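Local coordinates for uncharacterized bacterial lipoprotein (Bacteroides thetaiotaomicron VPI-5482, PDB 3GF6), which is of unknown function but is a bacterial lipoprotein with an all-beta fold built on antiparallel sheets, at residues T53-Q66 with N76-K90. Numbering follows the deposited sequence.
With EDO (1,2-ethanediol), chain E.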
loop_
_atom_site.group_PDB
_atom_site.type_symbol
_atom_site.label_atom_id
_atom_site.label_comp_id
_atom_site.label_asym_id
_atom_site.label_seq_id
_atom_site.Cartn_x
_atom_site.Cartn_y
_atom_site.Cartn_z
ATOM N N THR A 53 1.132 9.604 -24.736
ATOM C CA THR A 53 -0.224 9.131 -24.998
ATOM C C THR A 53 -1.118 9.576 -23.839
ATOM O O THR A 53 -0.745 9.450 -22.663
ATOM C CB THR A 53 -0.228 7.598 -25.102
ATOM O OG1 THR A 53 0.678 7.179 -26.139
ATOM C CG2 THR A 53 -1.646 7.026 -25.361
ATOM N N LEU A 54 -2.284 10.089 -24.198
ATOM C CA LEU A 54 -3.224 10.601 -23.224
ATOM C C LEU A 54 -4.050 9.477 -22.621
ATOM O O LEU A 54 -4.366 8.473 -23.276
ATOM C CB LEU A 54 -4.194 11.580 -23.899
ATOM C CG LEU A 54 -3.551 12.739 -24.646
ATOM C CD1 LEU A 54 -4.613 13.627 -25.267
ATOM C CD2 LEU A 54 -2.642 13.532 -23.718
ATOM N N GLY A 55 -4.430 9.698 -21.384
ATOM C CA GLY A 55 -5.627 9.079 -20.817
ATOM C C GLY A 55 -5.480 8.039 -19.713
ATOM O O GLY A 55 -6.496 7.549 -19.215
ATOM N N LYS A 56 -4.263 7.664 -19.360
ATOM C CA LYS A 56 -4.059 6.620 -18.354
ATOM C C LYS A 56 -2.781 6.826 -17.547
ATOM O O LYS A 56 -1.724 7.096 -18.115
ATOM C CB LYS A 56 -3.994 5.272 -19.073
ATOM C CG LYS A 56 -3.994 4.048 -18.204
ATOM C CD LYS A 56 -4.064 2.839 -19.180
ATOM C CE LYS A 56 -3.523 1.552 -18.635
ATOM N NZ LYS A 56 -3.320 0.617 -19.841
ATOM N N LEU A 57 -2.908 6.692 -16.236
ATOM C CA LEU A 57 -1.757 6.730 -15.321
ATOM C C LEU A 57 -1.855 5.603 -14.292
ATOM O O LEU A 57 -2.695 5.661 -13.377
ATOM C CB LEU A 57 -1.693 8.086 -14.632
ATOM C CG LEU A 57 -1.570 9.338 -15.509
ATOM C CD1 LEU A 57 -1.891 10.576 -14.649
ATOM C CD2 LEU A 57 -0.183 9.439 -16.126
ATOM N N THR A 58 -0.973 4.623 -14.425
ATOM C CA THR A 58 -0.919 3.460 -13.513
ATOM C C THR A 58 0.299 3.651 -12.610
ATOM O O THR A 58 1.437 3.817 -13.109
ATOM C CB THR A 58 -0.827 2.171 -14.280
ATOM O OG1 THR A 58 -1.863 2.137 -15.278
ATOM C CG2 THR A 58 -0.962 1.003 -13.293
ATOM N N PHE A 59 0.081 3.657 -11.288
ATOM C CA PHE A 59 1.183 3.873 -10.348
ATOM C C PHE A 59 0.934 3.249 -9.025
ATOM O O PHE A 59 -0.211 2.879 -8.712
ATOM C CB PHE A 59 1.539 5.367 -10.188
ATOM C CG PHE A 59 0.387 6.239 -9.818
ATOM C CD1 PHE A 59 -0.032 6.385 -8.496
ATOM C CD2 PHE A 59 -0.301 6.914 -10.795
ATOM C CE1 PHE A 59 -1.162 7.198 -8.205
ATOM C CE2 PHE A 59 -1.391 7.723 -10.493
ATOM C CZ PHE A 59 -1.799 7.875 -9.202
HETATM N N MSE A 60 2.017 3.068 -8.258
HETATM C CA MSE A 60 1.882 2.512 -6.955
HETATM C C MSE A 60 2.558 3.396 -5.911
HETATM O O MSE A 60 3.378 4.257 -6.233
HETATM C CB MSE A 60 2.396 1.058 -6.901
HETATM C CG MSE A 60 3.810 0.961 -7.145
HETATM SE SE MSE A 60 4.862 0.938 -5.488
HETATM C CE MSE A 60 6.386 0.391 -6.565
ATOM N N ILE A 61 2.139 3.169 -4.667
ATOM C CA ILE A 61 2.616 3.964 -3.540
ATOM C C ILE A 61 3.349 3.025 -2.591
ATOM O O ILE A 61 2.837 1.957 -2.170
ATOM C CB ILE A 61 1.466 4.657 -2.771
ATOM C CG1 ILE A 61 0.602 5.503 -3.697
ATOM C CG2 ILE A 61 2.043 5.492 -1.576
ATOM C CD1 ILE A 61 1.356 6.579 -4.434
ATOM N N ASP A 62 4.578 3.407 -2.240
ATOM C CA ASP A 62 5.300 2.757 -1.132
ATOM C C ASP A 62 4.808 3.450 0.129
ATOM O O ASP A 62 5.017 4.655 0.303
ATOM C CB ASP A 62 6.825 2.929 -1.235
ATOM C CG ASP A 62 7.456 2.071 -2.343
ATOM O OD1 ASP A 62 6.787 1.251 -2.994
ATOM O OD2 ASP A 62 8.654 2.247 -2.594
ATOM N N LEU A 63 4.167 2.700 1.017
ATOM C CA LEU A 63 3.504 3.282 2.191
ATOM C C LEU A 63 4.476 3.358 3.361
ATOM O O LEU A 63 5.072 2.353 3.769
ATOM C CB LEU A 63 2.290 2.465 2.591
ATOM C CG LEU A 63 1.110 2.584 1.607
ATOM C CD1 LEU A 63 0.142 1.445 1.970
ATOM C CD2 LEU A 63 0.447 3.933 1.678
ATOM N N LYS A 64 4.638 4.563 3.891
ATOM C CA LYS A 64 5.617 4.807 4.940
ATOM C C LYS A 64 5.033 5.744 6.000
ATOM O O LYS A 64 4.129 6.517 5.700
ATOM C CB LYS A 64 6.895 5.440 4.353
ATOM C CG LYS A 64 7.585 4.555 3.329
ATOM C CD LYS A 64 8.900 5.167 2.820
ATOM C CE LYS A 64 9.423 4.274 1.706
ATOM N NZ LYS A 64 10.718 4.720 1.169
ATOM N N ASN A 65 5.596 5.688 7.214
ATOM C CA ASN A 65 5.277 6.606 8.305
ATOM C C ASN A 65 6.570 7.269 8.775
ATOM O O ASN A 65 7.616 6.611 8.755
ATOM C CB ASN A 65 4.557 5.898 9.463
ATOM C CG ASN A 65 3.293 5.183 9.001
ATOM O OD1 ASN A 65 2.405 5.819 8.475
ATOM N ND2 ASN A 65 3.212 3.851 9.206
ATOM N N GLN A 66 6.496 8.534 9.208
ATOM C CA GLN A 66 7.714 9.356 9.345
ATOM C C GLN A 66 8.566 9.026 10.575
ATOM O O GLN A 66 9.768 9.301 10.551
ATOM C CB GLN A 66 7.412 10.848 9.315
ATOM C CG GLN A 66 6.864 11.365 7.958
ATOM C CD GLN A 66 7.009 12.863 7.816
ATOM O OE1 GLN A 66 6.083 13.626 8.116
ATOM N NE2 GLN A 66 8.185 13.297 7.390
ATOM N N ASN A 76 12.269 -0.125 5.803
ATOM C CA ASN A 76 11.788 0.679 4.675
ATOM C C ASN A 76 10.457 1.332 4.874
ATOM O O ASN A 76 10.092 2.183 4.097
ATOM C CB ASN A 76 11.715 -0.154 3.398
ATOM C CG ASN A 76 13.077 -0.689 2.961
ATOM O OD1 ASN A 76 14.136 -0.111 3.270
ATOM N ND2 ASN A 76 13.054 -1.795 2.209
ATOM N N GLY A 77 9.714 0.959 5.908
ATOM C CA GLY A 77 8.468 1.600 6.210
ATOM C C GLY A 77 8.583 2.926 6.932
ATOM O O GLY A 77 7.572 3.499 7.305
ATOM N N VAL A 78 9.815 3.390 7.155
ATOM C CA VAL A 78 10.067 4.686 7.786
ATOM C C VAL A 78 10.420 5.715 6.739
ATOM O O VAL A 78 11.359 5.534 5.960
ATOM C CB VAL A 78 11.205 4.594 8.822
ATOM C CG1 VAL A 78 11.490 6.000 9.469
ATOM C CG2 VAL A 78 10.877 3.529 9.862
ATOM N N GLY A 79 9.636 6.776 6.703
ATOM C CA GLY A 79 9.891 7.892 5.808
ATOM C C GLY A 79 8.588 8.500 5.322
ATOM O O GLY A 79 7.570 8.404 5.995
ATOM N N LYS A 80 8.640 9.167 4.172
ATOM C CA LYS A 80 7.439 9.651 3.490
ATOM C C LYS A 80 7.108 8.708 2.327
ATOM O O LYS A 80 7.995 8.288 1.582
ATOM C CB LYS A 80 7.561 11.097 2.959
ATOM C CG LYS A 80 7.718 12.165 4.040
ATOM C CD LYS A 80 8.095 13.507 3.413
ATOM C CE LYS A 80 8.659 14.465 4.430
ATOM N NZ LYS A 80 8.995 15.791 3.819
ATOM N N SER A 81 5.829 8.373 2.210
ATOM C CA SER A 81 5.286 7.617 1.080
ATOM C C SER A 81 5.692 8.262 -0.246
ATOM O O SER A 81 5.865 9.484 -0.340
ATOM C CB SER A 81 3.754 7.546 1.202
ATOM O OG SER A 81 3.380 6.847 2.376
ATOM N N LYS A 82 5.878 7.441 -1.266
ATOM C CA LYS A 82 6.278 7.913 -2.562
ATOM C C LYS A 82 5.549 7.132 -3.670
ATOM O O LYS A 82 5.079 6.016 -3.467
ATOM C CB LYS A 82 7.779 7.799 -2.715
ATOM C CG LYS A 82 8.259 6.414 -2.770
ATOM C CD LYS A 82 9.786 6.368 -3.010
ATOM C CE LYS A 82 10.255 4.942 -3.065
ATOM N NZ LYS A 82 11.752 4.863 -3.260
ATOM N N LEU A 83 5.495 7.740 -4.825
ATOM C CA LEU A 83 4.743 7.265 -5.983
ATOM C C LEU A 83 5.711 6.868 -7.097
ATOM O O LEU A 83 6.633 7.634 -7.455
ATOM C CB LEU A 83 3.866 8.419 -6.469
ATOM C CG LEU A 83 2.941 8.281 -7.678
ATOM C CD1 LEU A 83 1.796 9.275 -7.574
ATOM C CD2 LEU A 83 3.666 8.365 -9.078
ATOM N N THR A 84 5.436 5.734 -7.706
ATOM C CA THR A 84 6.270 5.170 -8.753
ATOM C C THR A 84 5.370 4.772 -9.896
ATOM O O THR A 84 4.440 4.022 -9.683
ATOM C CB THR A 84 7.009 3.893 -8.248
ATOM O OG1 THR A 84 7.869 4.232 -7.160
ATOM C CG2 THR A 84 7.883 3.295 -9.383
HETATM N N MSE A 85 5.672 5.242 -11.115
HETATM C CA MSE A 85 4.948 4.784 -12.295
HETATM C C MSE A 85 5.186 3.319 -12.662
HETATM O O MSE A 85 6.275 2.769 -12.444
HETATM C CB MSE A 85 5.348 5.606 -13.499
HETATM C CG MSE A 85 5.112 7.118 -13.371
HETATM SE SE MSE A 85 3.291 7.649 -12.989
HETATM C CE MSE A 85 2.418 6.875 -14.565
ATOM N N SER A 86 4.156 2.717 -13.262
ATOM C CA SER A 86 4.289 1.390 -13.858
ATOM C C SER A 86 5.210 1.462 -15.049
ATOM O O SER A 86 5.660 2.548 -15.466
ATOM C CB SER A 86 2.935 0.825 -14.283
ATOM O OG SER A 86 2.491 1.379 -15.494
ATOM N N LEU A 87 5.513 0.292 -15.612
ATOM C CA LEU A 87 6.540 0.218 -16.668
ATOM C C LEU A 87 6.153 0.982 -17.942
ATOM O O LEU A 87 7.025 1.512 -18.658
ATOM C CB LEU A 87 6.832 -1.222 -17.021
ATOM C CG LEU A 87 7.751 -1.973 -16.061
ATOM C CD1 LEU A 87 7.630 -3.500 -16.351
ATOM C CD2 LEU A 87 9.168 -1.502 -16.205
ATOM N N GLY A 88 4.864 1.053 -18.234
ATOM C CA GLY A 88 4.397 1.922 -19.317
ATOM C C GLY A 88 2.894 2.033 -19.422
ATOM O O GLY A 88 2.158 1.452 -18.619
ATOM N N TYR A 89 2.443 2.760 -20.441
ATOM C CA TYR A 89 1.053 2.997 -20.628
ATOM C C TYR A 89 0.296 1.689 -20.773
ATOM O O TYR A 89 -0.831 1.560 -20.266
ATOM C CB TYR A 89 0.872 3.895 -21.866
ATOM C CG TYR A 89 -0.523 4.393 -22.108
ATOM C CD1 TYR A 89 -1.472 3.587 -22.719
ATOM C CD2 TYR A 89 -0.880 5.715 -21.805
ATOM C CE1 TYR A 89 -2.749 4.052 -22.973
ATOM C CE2 TYR A 89 -2.152 6.189 -22.062
ATOM C CZ TYR A 89 -3.086 5.365 -22.653
ATOM O OH TYR A 89 -4.352 5.863 -22.881
ATOM N N LYS A 90 0.931 0.708 -21.414
ATOM C CA LYS A 90 0.266 -0.591 -21.615
ATOM C C LYS A 90 0.823 -1.714 -20.733
ATOM O O LYS A 90 0.483 -2.890 -20.952
ATOM C CB LYS A 90 0.337 -0.957 -23.096
ATOM C CG LYS A 90 -0.555 -0.038 -23.932
ATOM C CD LYS A 90 -0.843 -0.522 -25.349
ATOM C CE LYS A 90 -2.124 -1.365 -25.446
ATOM N NZ LYS A 90 -2.579 -1.535 -26.887
HETATM C C1 EDO E . -3.869 9.476 -27.561
HETATM O O1 EDO E . -2.880 10.294 -27.008
HETATM C C2 EDO E . -3.508 9.287 -29.012
HETATM O O2 EDO E . -2.909 8.002 -29.134
HETATM O O HOH W 1 -0.124 0.744 -17.228
HETATM O O HOH W 2 11.939 2.037 -3.131
HETATM O O HOH W 3 12.456 4.398 3.549
HETATM O O HOH W 4 10.145 7.422 0.147
#
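S81 OG is held by two hydrogen bonds: it accepts the amide N-H of K64 (S81 OG to K64 N 3.0 Å, 161° at the hydrogen) and pairs with Y40 OH. At the other end, Y89 OH donates to L54 O over 2.6 Å, approaching 30° out of the carbonyl plane. The Y89 ring, its chi1 of -172° turning CG away from the backbone N, lies between two aliphatic groups: T53 CG2 sits 3.7 Å from the ring centroid over one face, and K56 CB rests over the opposite face, both CH-pi contacts. The extended K56 chain then carries NZ to Y89 O at 2.7 Å, in the carbonyl plane. A leucine in place of Y89 would probably leave L54 O without this donor and deprive T53 and K56 of their shared aromatic surface. Between these ends, strands 56-62 and 82-85 pair antiparallel at the margin of a larger sheet, whose strand 187-198 flanks 56-62 on its other side; reciprocal M60–T84 backbone bonds fix the register. On the face bearing F59, L83 CD1 lies over the ring, 3.9 Å from its centroid, while selenomethionine M85 makes an oblique Met-aromatic contact, SE to centroid 5.3 Å.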